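Putative endonuclease/exonuclease/phosphatase family protein (Bacteroides thetaiotaomicron, PDB 3MPR) probably acts as a metal-dependent nuclease of the endonuclease/exonuclease/phosphatase family, hydrolysing phosphodiester bonds in nucleic acids. Local coordinates at residues A[82-93]-A[135-143]. Sequence-based numbering, arbitrary orientation.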
loop_
_atom_site.group_PDB
_atom_site.type_symbol
_atom_site.label_atom_id
_atom_site.label_comp_id
_atom_site.label_asym_id
_atom_site.label_seq_id
_atom_site.Cartn_x
_atom_site.Cartn_y
_atom_site.Cartn_z
ATOM N N GLU A 82 -13.033 -10.394 -23.558
ATOM C CA GLU A 82 -12.223 -10.089 -22.380
ATOM C C GLU A 82 -10.933 -10.894 -22.410
ATOM O O GLU A 82 -10.874 -11.948 -23.035
ATOM C CB GLU A 82 -12.999 -10.424 -21.116
ATOM C CG GLU A 82 -14.301 -9.642 -20.998
ATOM C CD GLU A 82 -14.975 -9.851 -19.663
ATOM O OE1 GLU A 82 -14.434 -10.614 -18.826
ATOM O OE2 GLU A 82 -16.046 -9.255 -19.454
ATOM N N HIS A 83 -9.906 -10.380 -21.739
ATOM C CA HIS A 83 -8.612 -11.050 -21.656
ATOM C C HIS A 83 -8.326 -11.472 -20.222
ATOM O O HIS A 83 -8.901 -10.926 -19.263
ATOM C CB HIS A 83 -7.479 -10.109 -22.088
ATOM C CG HIS A 83 -7.526 -9.699 -23.533
ATOM N ND1 HIS A 83 -8.535 -8.919 -24.055
ATOM C CD2 HIS A 83 -6.665 -9.931 -24.554
ATOM C CE1 HIS A 83 -8.302 -8.704 -25.339
ATOM N NE2 HIS A 83 -7.169 -9.298 -25.664
ATOM N N SER A 84 -7.427 -12.444 -20.094
ATOM C CA SER A 84 -6.742 -12.730 -18.841
ATOM C C SER A 84 -5.305 -12.239 -18.994
ATOM O O SER A 84 -4.347 -12.996 -18.817
ATOM C CB SER A 84 -6.769 -14.232 -18.561
ATOM O OG SER A 84 -8.109 -14.667 -18.351
ATOM N N ALA A 85 -5.150 -10.966 -19.340
ATOM C CA ALA A 85 -3.833 -10.460 -19.702
ATOM C C ALA A 85 -2.882 -10.381 -18.511
ATOM O O ALA A 85 -3.289 -10.000 -17.417
ATOM C CB ALA A 85 -3.950 -9.112 -20.373
ATOM N N ILE A 86 -1.617 -10.727 -18.743
ATOM C CA ILE A 86 -0.563 -10.616 -17.718
ATOM C C ILE A 86 0.348 -9.437 -18.058
ATOM O O ILE A 86 0.856 -9.351 -19.178
ATOM C CB ILE A 86 0.266 -11.922 -17.635
ATOM C CG1 ILE A 86 -0.629 -13.096 -17.213
ATOM C CG2 ILE A 86 1.456 -11.781 -16.674
ATOM C CD1 ILE A 86 -0.045 -14.487 -17.558
ATOM N N PHE A 87 0.516 -8.512 -17.109
ATOM C CA PHE A 87 1.401 -7.366 -17.279
ATOM C C PHE A 87 2.694 -7.624 -16.524
ATOM O O PHE A 87 2.678 -8.241 -15.460
ATOM C CB PHE A 87 0.748 -6.080 -16.722
ATOM C CG PHE A 87 -0.298 -5.474 -17.627
ATOM C CD1 PHE A 87 -1.571 -6.017 -17.706
ATOM C CD2 PHE A 87 -0.013 -4.334 -18.359
ATOM C CE1 PHE A 87 -2.526 -5.462 -18.526
ATOM C CE2 PHE A 87 -0.970 -3.771 -19.180
ATOM C CZ PHE A 87 -2.231 -4.337 -19.261
ATOM N N TYR A 88 3.818 -7.145 -17.056
ATOM C CA TYR A 88 5.096 -7.348 -16.382
ATOM C C TYR A 88 6.058 -6.221 -16.720
ATOM O O TYR A 88 5.903 -5.553 -17.742
ATOM C CB TYR A 88 5.700 -8.702 -16.760
ATOM C CG TYR A 88 6.057 -8.783 -18.222
ATOM C CD1 TYR A 88 5.076 -8.980 -19.179
ATOM C CD2 TYR A 88 7.371 -8.629 -18.650
ATOM C CE1 TYR A 88 5.391 -9.040 -20.531
ATOM C CE2 TYR A 88 7.693 -8.688 -19.996
ATOM C CZ TYR A 88 6.691 -8.897 -20.927
ATOM O OH TYR A 88 6.977 -8.949 -22.270
ATOM N N ARG A 89 7.037 -5.988 -15.846
ATOM C CA ARG A 89 8.052 -4.959 -16.083
ATOM C C ARG A 89 9.071 -5.481 -17.074
ATOM O O ARG A 89 9.720 -6.488 -16.812
ATOM C CB ARG A 89 8.774 -4.599 -14.788
ATOM C CG ARG A 89 7.938 -3.773 -13.844
ATOM C CD ARG A 89 8.804 -3.162 -12.773
ATOM N NE ARG A 89 9.822 -2.280 -13.336
ATOM C CZ ARG A 89 10.504 -1.399 -12.612
ATOM N NH1 ARG A 89 10.255 -1.285 -11.313
ATOM N NH2 ARG A 89 11.423 -0.629 -13.178
ATOM N N THR A 90 9.231 -4.800 -18.203
ATOM C CA THR A 90 10.118 -5.334 -19.232
ATOM C C THR A 90 11.585 -5.244 -18.800
ATOM O O THR A 90 12.431 -6.009 -19.271
ATOM C CB THR A 90 9.917 -4.658 -20.606
ATOM O OG1 THR A 90 10.150 -3.253 -20.496
ATOM C CG2 THR A 90 8.506 -4.898 -21.128
ATOM N N ASP A 91 11.891 -4.312 -17.905
ATOM C CA ASP A 91 13.270 -4.198 -17.428
ATOM C C ASP A 91 13.639 -5.293 -16.431
ATOM O O ASP A 91 14.816 -5.450 -16.099
ATOM C CB ASP A 91 13.576 -2.793 -16.867
ATOM C CG ASP A 91 12.863 -2.496 -15.541
ATOM O OD1 ASP A 91 12.038 -3.307 -15.080
ATOM O OD2 ASP A 91 13.125 -1.418 -14.961
ATOM N N LYS A 92 12.647 -6.064 -15.974
ATOM C CA LYS A 92 12.908 -7.137 -15.003
ATOM C C LYS A 92 12.850 -8.575 -15.537
ATOM O O LYS A 92 13.540 -9.447 -15.020
ATOM C CB LYS A 92 11.962 -7.015 -13.811
ATOM C CG LYS A 92 12.369 -5.939 -12.818
ATOM C CD LYS A 92 11.340 -5.847 -11.699
ATOM C CE LYS A 92 11.479 -4.543 -10.930
ATOM N NZ LYS A 92 12.391 -4.695 -9.775
ATOM N N PHE A 93 12.039 -8.822 -16.565
ATOM C CA PHE A 93 11.831 -10.190 -17.035
ATOM C C PHE A 93 11.968 -10.287 -18.538
ATOM O O PHE A 93 11.568 -9.368 -19.262
ATOM C CB PHE A 93 10.425 -10.681 -16.658
ATOM C CG PHE A 93 10.083 -10.485 -15.211
ATOM C CD1 PHE A 93 9.362 -9.375 -14.806
ATOM C CD2 PHE A 93 10.489 -11.412 -14.252
ATOM C CE1 PHE A 93 9.043 -9.186 -13.466
ATOM C CE2 PHE A 93 10.180 -11.227 -12.914
ATOM C CZ PHE A 93 9.457 -10.113 -12.519
ATOM N N GLU A 135 13.832 -18.849 -13.421
ATOM C CA GLU A 135 12.735 -19.112 -14.353
ATOM C C GLU A 135 11.497 -19.664 -13.642
ATOM O O GLU A 135 11.610 -20.481 -12.736
ATOM C CB GLU A 135 13.195 -20.087 -15.444
ATOM C CG GLU A 135 14.280 -19.503 -16.330
ATOM C CD GLU A 135 14.678 -20.430 -17.464
ATOM O OE1 GLU A 135 13.789 -21.075 -18.057
ATOM O OE2 GLU A 135 15.886 -20.514 -17.753
ATOM N N PHE A 136 10.318 -19.222 -14.069
ATOM C CA PHE A 136 9.061 -19.635 -13.435
ATOM C C PHE A 136 7.904 -19.498 -14.422
ATOM O O PHE A 136 8.018 -18.799 -15.429
ATOM C CB PHE A 136 8.772 -18.801 -12.167
ATOM C CG PHE A 136 8.597 -17.322 -12.429
ATOM C CD1 PHE A 136 7.329 -16.761 -12.551
ATOM C CD2 PHE A 136 9.704 -16.492 -12.549
ATOM C CE1 PHE A 136 7.168 -15.394 -12.794
ATOM C CE2 PHE A 136 9.557 -15.141 -12.791
ATOM C CZ PHE A 136 8.286 -14.584 -12.914
ATOM N N LEU A 137 6.805 -20.191 -14.139
ATOM C CA LEU A 137 5.581 -20.050 -14.915
ATOM C C LEU A 137 4.625 -19.139 -14.164
ATOM O O LEU A 137 4.526 -19.204 -12.943
ATOM C CB LEU A 137 4.905 -21.408 -15.116
ATOM C CG LEU A 137 5.693 -22.418 -15.951
ATOM C CD1 LEU A 137 5.057 -23.820 -15.853
ATOM C CD2 LEU A 137 5.747 -21.924 -17.395
ATOM N N PHE A 138 3.923 -18.289 -14.904
ATOM C CA PHE A 138 2.891 -17.427 -14.321
ATOM C C PHE A 138 1.606 -17.646 -15.118
ATOM O O PHE A 138 1.584 -17.392 -16.319
ATOM C CB PHE A 138 3.338 -15.967 -14.441
ATOM C CG PHE A 138 2.548 -15.002 -13.595
ATOM C CD1 PHE A 138 1.277 -14.596 -13.979
ATOM C CD2 PHE A 138 3.107 -14.446 -12.457
ATOM C CE1 PHE A 138 0.557 -13.690 -13.209
ATOM C CE2 PHE A 138 2.391 -13.534 -11.685
ATOM C CZ PHE A 138 1.120 -13.163 -12.056
ATOM N N PHE A 139 0.550 -18.120 -14.453
ATOM C CA PHE A 139 -0.739 -18.378 -15.092
ATOM C C PHE A 139 -1.763 -17.390 -14.575
ATOM O O PHE A 139 -1.701 -17.011 -13.412
ATOM C CB PHE A 139 -1.246 -19.770 -14.708
ATOM C CG PHE A 139 -0.437 -20.902 -15.275
ATOM C CD1 PHE A 139 0.709 -21.336 -14.647
ATOM C CD2 PHE A 139 -0.853 -21.548 -16.430
ATOM C CE1 PHE A 139 1.442 -22.400 -15.174
ATOM C CE2 PHE A 139 -0.130 -22.603 -16.953
ATOM C CZ PHE A 139 1.012 -23.027 -16.326
ATOM N N ASN A 140 -2.737 -17.029 -15.410
ATOM C CA ASN A 140 -3.779 -16.096 -15.005
ATOM C C ASN A 140 -5.093 -16.469 -15.687
ATOM O O ASN A 140 -5.098 -16.810 -16.863
ATOM C CB ASN A 140 -3.345 -14.677 -15.371
ATOM C CG ASN A 140 -4.373 -13.635 -15.016
ATOM O OD1 ASN A 140 -4.903 -13.619 -13.902
ATOM N ND2 ASN A 140 -4.658 -12.743 -15.965
ATOM N N LEU A 141 -6.203 -16.424 -14.952
ATOM C CA LEU A 141 -7.479 -16.853 -15.521
ATOM C C LEU A 141 -8.665 -16.153 -14.869
ATOM O O LEU A 141 -8.518 -15.416 -13.895
ATOM C CB LEU A 141 -7.646 -18.384 -15.410
ATOM C CG LEU A 141 -7.607 -19.039 -14.016
ATOM C CD1 LEU A 141 -8.896 -18.790 -13.224
ATOM C CD2 LEU A 141 -7.382 -20.533 -14.143
ATOM N N HIS A 142 -9.841 -16.407 -15.426
ATOM C CA HIS A 142 -11.096 -15.910 -14.893
ATOM C C HIS A 142 -12.106 -17.029 -15.097
ATOM O O HIS A 142 -12.441 -17.364 -16.232
ATOM C CB HIS A 142 -11.528 -14.650 -15.652
ATOM C CG HIS A 142 -12.756 -14.003 -15.095
ATOM N ND1 HIS A 142 -13.212 -12.775 -15.525
ATOM C CD2 HIS A 142 -13.620 -14.410 -14.134
ATOM C CE1 HIS A 142 -14.309 -12.456 -14.857
ATOM N NE2 HIS A 142 -14.580 -13.433 -14.010
HETATM N N MSE A 143 -12.553 -17.621 -13.994
HETATM C CA MSE A 143 -13.423 -18.797 -14.004
HETATM C C MSE A 143 -14.869 -18.466 -14.401
HETATM O O MSE A 143 -15.292 -17.312 -14.343
HETATM C CB MSE A 143 -13.432 -19.427 -12.615
HETATM C CG MSE A 143 -12.117 -20.016 -12.153
HETATM SE SE MSE A 143 -11.778 -21.670 -13.146
HETATM C CE MSE A 143 -10.893 -22.684 -11.745
HETATM O O HOH W 1 -11.995 -11.836 -17.896
#
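Glu82 meets His142 through a water rather than directly: the water donates to Glu82 OE1 at 2.9 Å and lies in the imidazole plane, at the ring edge, 2.8 Å from His142 ND1. Glu82 also touches Glu51, which binds magnesium in this protein although none is bound to this chain, and His142 touches Glu51, Asn180 and Asp178, so this end of the contact borders the metal site. Two residues on, Ser84 lays its CB and OG against the backbone of the other strand, with OG 3.6 Å from Leu141 CA; the hydroxyl's own hydrogen bond goes to the carbonyl of Ile121. The Ser84 carbonyl takes a weak hydrogen bond from Asn140, ND2 to Ser84 O at 2.9 Å and bent to 148°. With CG anti to the backbone N (chi1 179°), the Asn140 amide reaches across to segment 82-93; ND2 also donates to Thr49 O on the neighbouring strand 46-50, and OD1 is bonded to Gln50 of that strand and to Thr176 of its own sheet. Both ends of this buried amide are therefore satisfied, which fixes its rotation between the two sheets of the DNase I-like sandwich: strand 86-89 belongs to one sheet, strand 135-142 to the other, and their facing side chains fill the interior. Ile86 and Asn140 run in opposing directions, Ile86 CG1 3.6 Å from Asn140 CB. Ile86 CD1 and CG2 both come to the CD1 side of the Phe138 ring, Ile86 CD1 obliquely and 3.8 Å from Phe138 CD1. An alanine here would lose these branches and would probably leave a gap beside Phe138, its ring freer to shift. Beyond the turn at 90-92 the chain has passed into the second sheet, where Phe93 begins strand 93-102, two strands from 135-142. Phe93 crosses Phe136 with ring planes at 79°; Phe93 CE2 comes to the edge of the Phe136 ring, 3.9 Å from its CZ, and Leu7 of strand 5-13 touches both phenylalanines.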